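PDB 4W9R: uncharacterized protein from Capnocytophaga ochracea, which is of unknown function but is probably an esterase with an alpha/beta-hydrolase fold. Local coordinates for residues V51-Y56 against Q223-A228; T286-N289 against D293-S296; L15-K20 against E73-D78. All coordinates share one frame; numbering follows the deposited sequence.

Contact 1: V51-Y56 against Q223-A228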
loop_
_atom_site.group_PDB
_atom_site.type_symbol
_atom_site.label_atom_id
_atom_site.label_comp_id
_atom_site.label_asym_id
_atom_site.label_seq_id
_atom_site.Cartn_x
_atom_site.Cartn_y
_atom_site.Cartn_z
ATOM N N VAL B 51 8.236 4.100 -1.659
ATOM C CA VAL B 51 9.050 4.679 -0.596
ATOM C C VAL B 51 8.376 4.538 0.769
ATOM O O VAL B 51 9.022 4.181 1.752
ATOM C CB VAL B 51 9.353 6.168 -0.865
ATOM C CG1 VAL B 51 10.042 6.803 0.332
ATOM C CG2 VAL B 51 10.212 6.313 -2.109
ATOM N N SER B 52 7.076 4.803 0.829
ATOM C CA SER B 52 6.360 4.729 2.097
ATOM C C SER B 52 6.298 3.296 2.627
ATOM O O SER B 52 6.340 3.075 3.836
ATOM C CB SER B 52 4.946 5.294 1.955
ATOM O OG SER B 52 4.148 4.467 1.127
HETATM N N MSE B 53 6.198 2.327 1.722
HETATM C CA MSE B 53 6.076 0.932 2.134
HETATM C C MSE B 53 7.414 0.306 2.538
HETATM O O MSE B 53 7.443 -0.590 3.380
HETATM C CB MSE B 53 5.416 0.103 1.027
HETATM C CG MSE B 53 3.930 0.411 0.839
HETATM SE SE MSE B 53 3.018 -0.753 -0.440
HETATM C CE MSE B 53 1.466 0.361 -0.836
ATOM N N VAL B 54 8.520 0.771 1.962
ATOM C CA VAL B 54 9.824 0.237 2.362
ATOM C C VAL B 54 10.240 0.829 3.708
ATOM O O VAL B 54 10.972 0.198 4.469
ATOM C CB VAL B 54 10.931 0.502 1.305
ATOM C CG1 VAL B 54 10.576 -0.164 -0.019
ATOM C CG2 VAL B 54 11.173 1.988 1.116
ATOM N N ARG B 55 9.760 2.033 4.004
ATOM C CA ARG B 55 9.976 2.638 5.313
ATOM C C ARG B 55 9.113 1.937 6.352
ATOM O O ARG B 55 9.532 1.721 7.488
ATOM C CB ARG B 55 9.658 4.133 5.283
ATOM C CG ARG B 55 10.608 4.952 4.434
ATOM C CD ARG B 55 10.160 6.404 4.344
ATOM N NE ARG B 55 9.948 6.993 5.663
ATOM C CZ ARG B 55 10.906 7.558 6.391
ATOM N NH1 ARG B 55 12.149 7.611 5.930
ATOM N NH2 ARG B 55 10.622 8.070 7.580
ATOM N N TYR B 56 7.900 1.590 5.938
ATOM C CA TYR B 56 6.950 0.865 6.770
ATOM C C TYR B 56 7.530 -0.473 7.220
ATOM O O TYR B 56 7.582 -0.768 8.414
ATOM C CB TYR B 56 5.647 0.667 5.992
ATOM C CG TYR B 56 4.607 -0.216 6.645
ATOM C CD1 TYR B 56 3.672 0.311 7.527
ATOM C CD2 TYR B 56 4.532 -1.570 6.343
ATOM C CE1 TYR B 56 2.708 -0.491 8.107
ATOM C CE2 TYR B 56 3.575 -2.379 6.919
ATOM C CZ TYR B 56 2.665 -1.836 7.798
ATOM O OH TYR B 56 1.712 -2.644 8.369
ATOM N N GLN B 223 -1.421 -3.291 -3.795
ATOM C CA GLN B 223 -1.318 -4.558 -3.086
ATOM C C GLN B 223 -0.172 -5.394 -3.644
ATOM O O GLN B 223 0.429 -6.193 -2.928
ATOM C CB GLN B 223 -2.635 -5.328 -3.173
ATOM C CG GLN B 223 -3.813 -4.596 -2.549
ATOM C CD GLN B 223 -5.111 -5.367 -2.677
ATOM O OE1 GLN B 223 -5.234 -6.486 -2.176
ATOM N NE2 GLN B 223 -6.086 -4.774 -3.356
ATOM N N GLY B 224 0.129 -5.196 -4.924
ATOM C CA GLY B 224 1.225 -5.893 -5.568
ATOM C C GLY B 224 2.567 -5.507 -4.978
ATOM O O GLY B 224 3.415 -6.364 -4.731
ATOM N N ILE B 225 2.754 -4.210 -4.750
ATOM C CA ILE B 225 3.976 -3.706 -4.134
ATOM C C ILE B 225 4.141 -4.260 -2.726
ATOM O O ILE B 225 5.225 -4.700 -2.343
ATOM C CB ILE B 225 3.986 -2.169 -4.073
ATOM C CG1 ILE B 225 3.849 -1.580 -5.476
ATOM C CG2 ILE B 225 5.257 -1.664 -3.406
ATOM C CD1 ILE B 225 3.757 -0.072 -5.499
ATOM N N ALA B 226 3.053 -4.240 -1.961
ATOM C CA ALA B 226 3.068 -4.722 -0.585
ATOM C C ALA B 226 3.461 -6.194 -0.515
ATOM O O ALA B 226 4.294 -6.585 0.302
ATOM C CB ALA B 226 1.711 -4.506 0.062
ATOM N N GLN B 227 2.865 -7.003 -1.385
ATOM C CA GLN B 227 3.156 -8.430 -1.426
ATOM C C GLN B 227 4.579 -8.708 -1.899
ATOM O O GLN B 227 5.286 -9.520 -1.304
ATOM C CB GLN B 227 2.158 -9.152 -2.333
ATOM C CG GLN B 227 0.749 -9.219 -1.772
ATOM C CD GLN B 227 -0.186 -10.037 -2.639
ATOM O OE1 GLN B 227 0.226 -10.616 -3.646
ATOM N NE2 GLN B 227 -1.454 -10.092 -2.249
ATOM N N ALA B 228 4.991 -8.029 -2.967
ATOM C CA ALA B 228 6.301 -8.260 -3.567
ATOM C C ALA B 228 7.430 -7.971 -2.585
ATOM O O ALA B 228 8.341 -8.781 -2.420
ATOM C CB ALA B 228 6.463 -7.419 -4.822
#
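Met53, modelled as selenomethionine, reaches from helix 43-59 to the side of helix 217-232 and carries the contact. Its selenium does the touching. SE lies 3.8 Å from Ile225 CG2 and 4.0 Å from Ala226 CB, between a methyl branch and the small side chain of the next residue. The Met53 and Ile225 side chains cross at about a right angle. On Ile225, the CG2 branch stands anti to the backbone N (CG1 has chi1 -58°), and this branch meets the selenium. Past CG, the Met53 chain is extended, with chi2 at -174°. It spans the gap between the segments, whose nearest CA atoms, those of Met53 and Ala226, are 7.0 Å apart. Further out, Met53 also rests on Leu229, and Ile225 rests on Leu147 of the central sheet. Met53 of the second subunit packs against Met53 as well, and Ser52 OG is hydrogen-bonded to Ser52 OG of that subunit. The contact therefore joins helices 43-59 and 217-232 at the interface with the second subunit. All three touching residues are buried. What holds the two segments together is apolar packing of one long side chain, with sulfur in the native residue, and it should depend on shape rather than on polar bonds.

Contact 2: T286-N289 against D293-S296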
loop_
_atom_site.group_PDB
_atom_site.type_symbol
_atom_site.label_atom_id
_atom_site.label_comp_id
_atom_site.label_asym_id
_atom_site.label_seq_id
_atom_site.Cartn_x
_atom_site.Cartn_y
_atom_site.Cartn_z
ATOM N N THR B 286 17.376 -20.522 23.691
ATOM C CA THR B 286 16.297 -21.265 24.334
ATOM C C THR B 286 16.150 -22.656 23.722
ATOM O O THR B 286 15.942 -23.640 24.434
ATOM C CB THR B 286 14.955 -20.511 24.229
ATOM O OG1 THR B 286 15.088 -19.213 24.819
ATOM C CG2 THR B 286 13.852 -21.272 24.946
ATOM N N ALA B 287 16.264 -22.730 22.399
ATOM C CA ALA B 287 16.169 -24.000 21.688
ATOM C C ALA B 287 17.348 -24.900 22.035
ATOM O O ALA B 287 17.206 -26.119 22.139
ATOM C CB ALA B 287 16.104 -23.764 20.188
ATOM N N ILE B 288 18.513 -24.284 22.206
ATOM C CA ILE B 288 19.722 -24.995 22.596
ATOM C C ILE B 288 19.533 -25.692 23.941
ATOM O O ILE B 288 19.902 -26.856 24.107
ATOM C CB ILE B 288 20.927 -24.032 22.662
ATOM C CG1 ILE B 288 21.482 -23.786 21.259
ATOM C CG2 ILE B 288 22.019 -24.578 23.568
ATOM C CD1 ILE B 288 22.538 -22.706 21.198
ATOM N N ASN B 289 18.935 -24.980 24.892
ATOM C CA ASN B 289 18.724 -25.515 26.232
ATOM C C ASN B 289 17.688 -26.633 26.279
ATOM O O ASN B 289 17.821 -27.575 27.059
ATOM C CB ASN B 289 18.309 -24.396 27.187
ATOM C CG ASN B 289 19.429 -23.409 27.445
ATOM O OD1 ASN B 289 20.605 -23.726 27.265
ATOM N ND2 ASN B 289 19.070 -22.207 27.876
ATOM N N ASP B 293 21.635 -29.376 23.474
ATOM C CA ASP B 293 22.751 -29.463 22.546
ATOM C C ASP B 293 23.741 -28.362 22.887
ATOM O O ASP B 293 23.505 -27.190 22.606
ATOM C CB ASP B 293 22.251 -29.332 21.104
ATOM C CG ASP B 293 23.364 -29.056 20.115
ATOM O OD1 ASP B 293 24.475 -29.600 20.289
ATOM O OD2 ASP B 293 23.118 -28.293 19.157
ATOM N N TRP B 294 24.874 -28.755 23.457
ATOM C CA TRP B 294 25.805 -27.782 24.009
ATOM C C TRP B 294 26.893 -27.373 23.032
ATOM O O TRP B 294 27.624 -26.417 23.280
ATOM C CB TRP B 294 26.435 -28.327 25.293
ATOM C CG TRP B 294 25.425 -28.839 26.278
ATOM C CD1 TRP B 294 25.368 -30.092 26.814
ATOM C CD2 TRP B 294 24.317 -28.116 26.832
ATOM N NE1 TRP B 294 24.302 -30.192 27.674
ATOM C CE2 TRP B 294 23.639 -28.993 27.702
ATOM C CE3 TRP B 294 23.834 -26.811 26.681
ATOM C CZ2 TRP B 294 22.506 -28.609 28.417
ATOM C CZ3 TRP B 294 22.709 -26.433 27.393
ATOM C CH2 TRP B 294 22.058 -27.328 28.249
ATOM N N GLU B 295 26.990 -28.076 21.913
ATOM C CA GLU B 295 28.009 -27.746 20.932
ATOM C C GLU B 295 27.596 -26.472 20.207
ATOM O O GLU B 295 28.439 -25.677 19.789
ATOM C CB GLU B 295 28.222 -28.899 19.951
ATOM C CG GLU B 295 29.627 -28.963 19.366
ATOM C CD GLU B 295 30.699 -29.168 20.427
ATOM O OE1 GLU B 295 30.405 -29.790 21.472
ATOM O OE2 GLU B 295 31.840 -28.704 20.218
ATOM N N SER B 296 26.287 -26.280 20.082
ATOM C CA SER B 296 25.739 -25.071 19.485
ATOM C C SER B 296 25.962 -23.869 20.394
ATOM O O SER B 296 26.154 -22.750 19.923
ATOM C CB SER B 296 24.246 -25.242 19.193
ATOM O OG SER B 296 24.027 -26.176 18.151
#
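Ile288 and Asp293 join the end of helix 278-290 to the start of helix 294-306, across a short turn between two consecutive helices of the C-terminal helical region. Asp293 N donates to Ile288 O at 3.1 Å. The donor lies in the carbonyl plane, but the bond is bent, with an N-H...O angle of 139°. The packed side lies beside this bond. Ile288 CD1 sits 3.7 Å from Ser296 CB, and CG2 comes within 4.2 Å of Trp294 CE3. Ile255, Leu297 and Leu300 also touch Ile288, which is buried. Asp293 is the N-cap of the second helix. Its OD1 accepts a weak bond from Glu295 N, while OD2 accepts from Ser296 OG, approached on the syn side but 33° out of the carboxylate plane. Ser296 OG is held a second time by Tyr256 N, which ties the cap to helix 255-270. The other side is looser. Asn289 places OD1 at the edge of the Trp294 ring, in its plane and 3.4 Å from CZ3. The amide and ring planes are 49° apart. Both residues are partly exposed, and an acetate ion, probably from the crystallisation liquor, lies near the Asn289 side chain. The Asn289 oxygen may be drawn weakly to the positive rim of the indole. The main polar link is the backbone bond, and the carboxylate probably adds a favourable interaction with the dipole of the second helix.

Contact 3: L15-K20 against E73-D78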
loop_
_atom_site.group_PDB
_atom_site.type_symbol
_atom_site.label_atom_id
_atom_site.label_comp_id
_atom_site.label_asym_id
_atom_site.label_seq_id
_atom_site.Cartn_x
_atom_site.Cartn_y
_atom_site.Cartn_z
ATOM N N LEU B 15 19.578 8.671 -24.000
ATOM C CA LEU B 15 18.295 9.352 -24.142
ATOM C C LEU B 15 18.446 10.711 -24.815
ATOM O O LEU B 15 17.476 11.262 -25.339
ATOM C CB LEU B 15 17.624 9.519 -22.779
ATOM C CG LEU B 15 17.104 8.233 -22.138
ATOM C CD1 LEU B 15 16.469 8.525 -20.788
ATOM C CD2 LEU B 15 16.112 7.557 -23.068
ATOM N N ASN B 16 19.667 11.241 -24.792
ATOM C CA ASN B 16 19.967 12.553 -25.362
ATOM C C ASN B 16 19.088 13.660 -24.785
ATOM O O ASN B 16 18.674 14.574 -25.497
ATOM C CB ASN B 16 19.825 12.519 -26.883
ATOM C CG ASN B 16 21.111 12.877 -27.592
ATOM O OD1 ASN B 16 21.913 13.663 -27.086
ATOM N ND2 ASN B 16 21.317 12.301 -28.770
ATOM N N ARG B 17 18.802 13.563 -23.490
ATOM C CA ARG B 17 17.989 14.558 -22.801
ATOM C C ARG B 17 18.278 14.548 -21.306
ATOM O O ARG B 17 18.872 13.602 -20.787
ATOM C CB ARG B 17 16.500 14.310 -23.046
ATOM C CG ARG B 17 15.957 13.056 -22.380
ATOM C CD ARG B 17 14.437 13.048 -22.392
ATOM N NE ARG B 17 13.889 11.872 -21.723
ATOM C CZ ARG B 17 13.420 10.802 -22.357
ATOM N NH1 ARG B 17 13.423 10.759 -23.682
ATOM N NH2 ARG B 17 12.941 9.777 -21.665
ATOM N N LYS B 18 17.865 15.606 -20.617
ATOM C CA LYS B 18 17.959 15.631 -19.164
ATOM C C LYS B 18 16.730 14.942 -18.585
ATOM O O LYS B 18 15.602 15.387 -18.790
ATOM C CB LYS B 18 18.063 17.065 -18.641
ATOM C CG LYS B 18 19.330 17.800 -19.047
ATOM C CD LYS B 18 19.271 19.258 -18.619
ATOM C CE LYS B 18 20.575 19.984 -18.907
ATOM N NZ LYS B 18 21.700 19.454 -18.087
ATOM N N GLN B 19 16.956 13.854 -17.859
ATOM C CA GLN B 19 15.859 13.046 -17.347
ATOM C C GLN B 19 15.624 13.303 -15.867
ATOM O O GLN B 19 16.536 13.161 -15.053
ATOM C CB GLN B 19 16.138 11.559 -17.581
ATOM C CG GLN B 19 15.089 10.633 -16.991
ATOM C CD GLN B 19 13.715 10.860 -17.587
ATOM O OE1 GLN B 19 13.559 10.935 -18.807
ATOM N NE2 GLN B 19 12.710 10.978 -16.728
ATOM N N LYS B 20 14.397 13.677 -15.520
ATOM C CA LYS B 20 14.053 13.898 -14.124
ATOM C C LYS B 20 14.024 12.577 -13.367
ATOM O O LYS B 20 13.341 11.633 -13.763
ATOM C CB LYS B 20 12.704 14.607 -13.993
ATOM C CG LYS B 20 12.283 14.855 -12.551
ATOM C CD LYS B 20 10.907 15.500 -12.465
ATOM C CE LYS B 20 10.471 15.670 -11.016
ATOM N NZ LYS B 20 9.112 16.269 -10.905
ATOM N N GLU B 73 8.057 10.243 -15.207
ATOM C CA GLU B 73 7.371 10.479 -16.476
ATOM C C GLU B 73 8.204 10.181 -17.719
ATOM O O GLU B 73 8.551 11.093 -18.469
ATOM C CB GLU B 73 6.872 11.924 -16.535
ATOM C CG GLU B 73 5.717 12.213 -15.588
ATOM C CD GLU B 73 5.193 13.630 -15.715
ATOM O OE1 GLU B 73 6.014 14.559 -15.860
ATOM O OE2 GLU B 73 3.958 13.815 -15.674
ATOM N N PRO B 74 8.525 8.899 -17.946
ATOM C CA PRO B 74 9.152 8.548 -19.221
ATOM C C PRO B 74 8.124 8.622 -20.343
ATOM O O PRO B 74 6.936 8.429 -20.087
ATOM C CB PRO B 74 9.632 7.114 -18.993
ATOM C CG PRO B 74 8.685 6.568 -17.975
ATOM C CD PRO B 74 8.324 7.722 -17.081
ATOM N N LYS B 75 8.567 8.908 -21.562
ATOM C CA LYS B 75 7.654 8.989 -22.696
ATOM C C LYS B 75 7.098 7.610 -23.038
ATOM O O LYS B 75 7.700 6.590 -22.700
ATOM C CB LYS B 75 8.357 9.599 -23.908
ATOM C CG LYS B 75 8.891 11.002 -23.670
ATOM C CD LYS B 75 9.604 11.535 -24.903
ATOM C CE LYS B 75 10.123 12.947 -24.676
ATOM N NZ LYS B 75 9.021 13.896 -24.356
ATOM N N GLN B 76 5.947 7.585 -23.702
ATOM C CA GLN B 76 5.297 6.328 -24.056
ATOM C C GLN B 76 6.176 5.466 -24.960
ATOM O O GLN B 76 6.234 4.246 -24.803
ATOM C CB GLN B 76 3.955 6.598 -24.738
ATOM C CG GLN B 76 3.211 5.342 -25.149
ATOM C CD GLN B 76 1.879 5.644 -25.803
ATOM O OE1 GLN B 76 1.398 6.777 -25.766
ATOM N NE2 GLN B 76 1.275 4.628 -26.409
ATOM N N GLU B 77 6.862 6.103 -25.904
ATOM C CA GLU B 77 7.734 5.382 -26.825
ATOM C C GLU B 77 8.967 4.829 -26.117
ATOM O O GLU B 77 9.629 3.923 -26.624
ATOM C CB GLU B 77 8.158 6.285 -27.985
ATOM C CG GLU B 77 7.057 6.565 -28.997
ATOM C CD GLU B 77 7.521 7.470 -30.123
ATOM O OE1 GLU B 77 8.448 8.276 -29.897
ATOM O OE2 GLU B 77 6.962 7.374 -31.235
ATOM N N ASP B 78 9.274 5.376 -24.944
ATOM C CA ASP B 78 10.420 4.917 -24.168
ATOM C C ASP B 78 10.154 3.575 -23.493
ATOM O O ASP B 78 11.023 2.708 -23.459
ATOM C CB ASP B 78 10.808 5.952 -23.106
ATOM C CG ASP B 78 11.417 7.207 -23.702
ATOM O OD1 ASP B 78 11.949 7.139 -24.831
ATOM O OD2 ASP B 78 11.370 8.262 -23.035
#
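Arg17, in a G1 beta bulge at the turn of the hairpin formed by strands 5-12 and 17-24, meets Asp78 in a short, weakly bonded helical turn about 76-79. In the bulge, Asn16 and Arg17 both face Ser12, and Asn16 has a left-handed backbone. The hairpin lies at one edge of the mixed sheet of the putative esterase domain. Arg17 and Asp78 form a salt bridge. Arg17 NH2 donates to Asp78 OD2 at 2.6 Å, and NH1 adds a weak bond to the same oxygen at 3.3 Å. The guanidinium and carboxylate planes are 26° apart. Arg17 CG stands between the backbone N and the carbonyl carbon (chi1 69°), and from there an extended chain carries the guanidinium across to the helix. Gln19 sets the rotation of this group. Its OE1 takes bonds from both Arg17 NE and NH2, each at 3.1 Å and lying within 3° of the guanidinium plane. Leu15 CD1 covers one face, 3.7 Å above it and offset toward the rim. Lys75 CE comes within 4.1 Å of Arg17 NH1, a van der Waals contact of the lysine methylene. Outside the two segments, Phe98 of helix 91-110 packs on Leu15, and Glu91 of the same helix touches Asp78. Besides the weak NH1 bond, two donors grip Asp78 OD2: Arg17 NH2 and Lys75 N, the latter at 3.2 Å, reach it from opposite faces of the carboxylate plane.

From the N terminus, contact 3 opens first, at the hairpin of strands 5-12 and 17-24. Contact 1 opens next, on helix 43-59. Contact 3 then closes at 73-78, after strand 67-71, and contact 1 closes much later, on helix 217-232. The two therefore cross along the chain. Contact 3 ties the edge hairpin to a short helix, whereas contact 1 joins an early helix to a late one and closes a loop carrying most sheet strands. Their centres are about 26 Å apart. Contact 2 follows in series and closes only a short turn between consecutive helices. It lies across the centre of the chain from contact 3, about 58 Å between centres, in the C-terminal helical region.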